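PDB 3H38: TRNA nucleotidyl transferase-related protein from Thermotoga maritima, which probably adds the CCA sequence to the 3' end of tRNA as a class II nucleotidyltransferase that uses CTP, ATP and magnesium. Local coordinates for residues A[200-210]-A[239-247]. Sequence-based numbering, arbitrary orientation.
Sequences LKQAVEEGYLE and QFDVIKHLF
His-245 lays one face of its imidazole over the carbonyl of Val-204. The Val-204 oxygen sits 3.4 Å above the ring plane, over its centre, against the pi face. The chi1 of Val-204 puts CG1 opposite the backbone N, which brings it toward 239-247, 3.4 Å from His-245 CD2 and against Phe-240 O. On the other side of CG, His-245 ND1 gives a weak, bent hydrogen bond to Glu-210 OE1 (3.0 Å, 122° at the hydrogen). The carboxylate and ring planes are 57° apart. Replacing His-245 by an alanine removes the ring, which would probably leave Glu-210 OE1 without this partner and open a gap over the Val-204 carbonyl and CG1.

Leu-209 CD2 packs on His-245 CB and Val-242 CG1, and its CG meets Leu-246 CD2 at 3.7 Å. Val-242 CG2 faces Val-204 CG2, the side chains crossing at about a right angle. Ile-178 of helix 177-187 touches Leu-209 and Val-242.

Leu-200 CD2 makes a CH-pi contact over one face of Phe-240, 3.7 Å from the ring centroid. Lys-201 CE comes to the ring edge. Phe-240 precedes Asp-241, whose positive phi closes helix 230-239 in a Schellman motif.

The side chains of Leu-200 and Leu-209 lie about 7 and 8 Å from those of Arg-177 and Asp-174, which bind nucleotide in other structures of this protein; none is bound here. The short axes of 200-205 and 242-246 run at 29°, 10.6 Å apart. This is helix packing in the largely helical region matched to the RNA-binding part of the poly(A) polymerase family, within the C-terminal, CCA-adding part of the longer protein.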
loop_
_atom_site.group_PDB
_atom_site.type_symbol
_atom_site.label_atom_id
_atom_site.label_comp_id
_atom_site.label_asym_id
_atom_site.label_seq_id
_atom_site.Cartn_x
_atom_site.Cartn_y
_atom_site.Cartn_z
ATOM N N LEU A 200 18.651 5.717 11.313
ATOM C CA LEU A 200 17.763 4.658 10.846
ATOM C C LEU A 200 18.320 3.285 11.237
ATOM O O LEU A 200 17.600 2.443 11.787
ATOM C CB LEU A 200 17.589 4.789 9.316
ATOM C CG LEU A 200 16.495 3.993 8.577
ATOM C CD1 LEU A 200 15.834 4.767 7.443
ATOM C CD2 LEU A 200 17.037 2.668 8.054
ATOM N N LYS A 201 19.611 3.082 10.976
ATOM C CA LYS A 201 20.275 1.804 11.227
ATOM C C LYS A 201 20.304 1.448 12.702
ATOM O O LYS A 201 20.150 0.273 13.076
ATOM C CB LYS A 201 21.720 1.833 10.721
ATOM C CG LYS A 201 21.881 1.924 9.215
ATOM C CD LYS A 201 23.281 1.466 8.810
ATOM C CE LYS A 201 23.631 1.832 7.374
ATOM N NZ LYS A 201 24.909 1.171 6.979
ATOM N N GLN A 202 20.550 2.454 13.535
ATOM C CA GLN A 202 20.593 2.250 14.988
ATOM C C GLN A 202 19.252 1.716 15.451
ATOM O O GLN A 202 19.172 0.671 16.104
ATOM C CB GLN A 202 20.927 3.556 15.727
ATOM C CG GLN A 202 22.331 4.079 15.464
ATOM C CD GLN A 202 22.669 5.352 16.251
ATOM O OE1 GLN A 202 23.835 5.729 16.361
ATOM N NE2 GLN A 202 21.653 6.014 16.798
ATOM N N ALA A 203 18.201 2.442 15.072
ATOM C CA ALA A 203 16.828 2.106 15.440
ATOM C C ALA A 203 16.496 0.691 14.996
ATOM O O ALA A 203 15.927 -0.081 15.746
ATOM C CB ALA A 203 15.851 3.099 14.805
ATOM N N VAL A 204 16.867 0.354 13.765
ATOM C CA VAL A 204 16.592 -0.983 13.246
ATOM C C VAL A 204 17.296 -2.016 14.090
ATOM O O VAL A 204 16.670 -2.939 14.596
ATOM C CB VAL A 204 16.984 -1.137 11.770
ATOM C CG1 VAL A 204 17.044 -2.638 11.356
ATOM C CG2 VAL A 204 16.014 -0.355 10.898
ATOM N N GLU A 205 18.593 -1.845 14.279
ATOM C CA GLU A 205 19.337 -2.868 15.000
ATOM C C GLU A 205 19.255 -2.788 16.529
ATOM O O GLU A 205 19.897 -3.583 17.212
ATOM C CB GLU A 205 20.794 -2.898 14.544
ATOM C CG GLU A 205 21.692 -1.810 15.101
ATOM C CD GLU A 205 23.155 -2.064 14.735
ATOM O OE1 GLU A 205 23.538 -1.813 13.569
ATOM O OE2 GLU A 205 23.921 -2.527 15.613
ATOM N N GLU A 206 18.480 -1.854 17.080
ATOM C CA GLU A 206 18.259 -1.857 18.532
ATOM C C GLU A 206 16.854 -2.290 18.960
ATOM O O GLU A 206 16.504 -2.144 20.131
ATOM C CB GLU A 206 18.586 -0.504 19.166
ATOM C CG GLU A 206 20.050 -0.106 19.158
ATOM C CD GLU A 206 20.250 1.377 19.512
ATOM O OE1 GLU A 206 21.342 1.920 19.230
ATOM O OE2 GLU A 206 19.312 2.005 20.066
ATOM N N GLY A 207 16.046 -2.793 18.027
ATOM C CA GLY A 207 14.766 -3.410 18.365
ATOM C C GLY A 207 13.540 -2.532 18.239
ATOM O O GLY A 207 12.452 -2.862 18.697
ATOM N N TYR A 208 13.693 -1.412 17.577
ATOM C CA TYR A 208 12.611 -0.439 17.613
ATOM C C TYR A 208 11.357 -0.823 16.821
ATOM O O TYR A 208 10.231 -0.558 17.269
ATOM C CB TYR A 208 13.138 0.979 17.373
ATOM C CG TYR A 208 13.796 1.505 18.636
ATOM C CD1 TYR A 208 13.035 1.786 19.771
ATOM C CD2 TYR A 208 15.171 1.679 18.714
ATOM C CE1 TYR A 208 13.628 2.260 20.940
ATOM C CE2 TYR A 208 15.776 2.148 19.878
ATOM C CZ TYR A 208 14.998 2.437 20.989
ATOM O OH TYR A 208 15.591 2.892 22.150
ATOM N N LEU A 209 11.566 -1.505 15.697
ATOM C CA LEU A 209 10.474 -2.045 14.900
ATOM C C LEU A 209 9.604 -2.998 15.744
ATOM O O LEU A 209 8.383 -2.829 15.822
ATOM C CB LEU A 209 11.033 -2.740 13.649
ATOM C CG LEU A 209 11.198 -1.991 12.302
ATOM C CD1 LEU A 209 11.036 -0.510 12.414
ATOM C CD2 LEU A 209 12.510 -2.332 11.608
ATOM N N GLU A 210 10.230 -3.977 16.400
ATOM C CA GLU A 210 9.495 -4.870 17.289
ATOM C C GLU A 210 8.782 -4.115 18.382
ATOM O O GLU A 210 7.739 -4.563 18.863
ATOM C CB GLU A 210 10.404 -5.898 17.954
ATOM C CG GLU A 210 11.839 -5.534 17.896
ATOM C CD GLU A 210 12.396 -5.829 16.533
ATOM O OE1 GLU A 210 13.341 -5.147 16.081
ATOM O OE2 GLU A 210 11.851 -6.749 15.913
ATOM N N GLN A 239 18.354 -4.073 2.272
ATOM C CA GLN A 239 19.639 -3.453 2.413
ATOM C C GLN A 239 19.805 -2.963 3.805
ATOM O O GLN A 239 20.882 -2.911 4.296
ATOM C CB GLN A 239 19.734 -2.254 1.529
ATOM C CG GLN A 239 20.384 -2.471 0.256
ATOM C CD GLN A 239 20.530 -1.204 -0.521
ATOM O OE1 GLN A 239 21.124 -0.250 -0.052
ATOM N NE2 GLN A 239 19.993 -1.189 -1.723
ATOM N N PHE A 240 18.717 -2.532 4.408
ATOM C CA PHE A 240 18.764 -1.986 5.766
ATOM C C PHE A 240 18.488 -3.021 6.847
ATOM O O PHE A 240 18.447 -2.681 8.025
ATOM C CB PHE A 240 17.793 -0.810 5.927
ATOM C CG PHE A 240 18.318 0.502 5.381
ATOM C CD1 PHE A 240 19.609 0.924 5.667
ATOM C CD2 PHE A 240 17.515 1.315 4.592
ATOM C CE1 PHE A 240 20.088 2.140 5.182
ATOM C CE2 PHE A 240 17.987 2.512 4.110
ATOM C CZ PHE A 240 19.283 2.927 4.409
ATOM N N ASP A 241 18.286 -4.272 6.444
ATOM C CA ASP A 241 17.964 -5.348 7.381
ATOM C C ASP A 241 16.585 -5.247 8.004
ATOM O O ASP A 241 16.323 -5.867 9.024
ATOM C CB ASP A 241 19.008 -5.431 8.492
ATOM C CG ASP A 241 20.335 -5.963 7.996
ATOM O OD1 ASP A 241 21.393 -5.505 8.483
ATOM O OD2 ASP A 241 20.317 -6.829 7.099
ATOM N N VAL A 242 15.695 -4.476 7.395
ATOM C CA VAL A 242 14.364 -4.254 7.971
ATOM C C VAL A 242 13.502 -5.507 7.911
ATOM O O VAL A 242 12.826 -5.863 8.889
ATOM C CB VAL A 242 13.615 -3.117 7.230
ATOM C CG1 VAL A 242 12.137 -3.122 7.557
ATOM C CG2 VAL A 242 14.255 -1.767 7.514
ATOM N N ILE A 243 13.521 -6.182 6.762
ATOM C CA ILE A 243 12.598 -7.290 6.563
ATOM C C ILE A 243 12.650 -8.304 7.700
ATOM O O ILE A 243 11.604 -8.734 8.187
ATOM C CB ILE A 243 12.846 -8.052 5.274
ATOM C CG1 ILE A 243 12.818 -7.111 4.079
ATOM C CG2 ILE A 243 11.816 -9.168 5.148
ATOM C CD1 ILE A 243 13.159 -7.761 2.777
ATOM N N LYS A 244 13.858 -8.690 8.112
ATOM C CA LYS A 244 14.005 -9.694 9.173
ATOM C C LYS A 244 13.482 -9.226 10.548
ATOM O O LYS A 244 12.950 -10.032 11.321
ATOM C CB LYS A 244 15.448 -10.224 9.258
ATOM C CG LYS A 244 16.311 -9.656 10.388
ATOM C CD LYS A 244 17.289 -8.559 9.920
ATOM C CE LYS A 244 18.761 -8.997 9.986
ATOM N NZ LYS A 244 19.235 -9.713 8.756
ATOM N N HIS A 245 13.625 -7.931 10.848
ATOM C CA HIS A 245 13.038 -7.370 12.066
ATOM C C HIS A 245 11.535 -7.223 11.948
ATOM O O HIS A 245 10.839 -7.072 12.951
ATOM C CB HIS A 245 13.625 -6.014 12.397
ATOM C CG HIS A 245 15.027 -6.077 12.906
ATOM N ND1 HIS A 245 15.328 -6.451 14.191
ATOM C CD2 HIS A 245 16.204 -5.781 12.301
ATOM C CE1 HIS A 245 16.644 -6.396 14.365
ATOM N NE2 HIS A 245 17.193 -5.996 13.231
ATOM N N LEU A 246 11.018 -7.236 10.729
ATOM C CA LEU A 246 9.566 -7.282 10.585
ATOM C C LEU A 246 9.066 -8.737 10.687
ATOM O O LEU A 246 8.042 -9.019 11.324
ATOM C CB LEU A 246 9.105 -6.619 9.275
ATOM C CG LEU A 246 9.471 -5.147 9.081
ATOM C CD1 LEU A 246 8.834 -4.584 7.820
ATOM C CD2 LEU A 246 9.044 -4.323 10.307
ATOM N N PHE A 247 9.815 -9.648 10.069
ATOM C CA PHE A 247 9.454 -11.070 9.998
ATOM C C PHE A 247 10.691 -11.887 10.302
ATOM O O PHE A 247 11.570 -12.035 9.458
ATOM C CB PHE A 247 8.923 -11.439 8.614
ATOM C CG PHE A 247 7.981 -10.433 8.058
ATOM C CD1 PHE A 247 8.436 -9.436 7.221
ATOM C CD2 PHE A 247 6.645 -10.441 8.427
ATOM C CE1 PHE A 247 7.562 -8.474 6.735
ATOM C CE2 PHE A 247 5.770 -9.485 7.954
ATOM C CZ PHE A 247 6.227 -8.499 7.096
#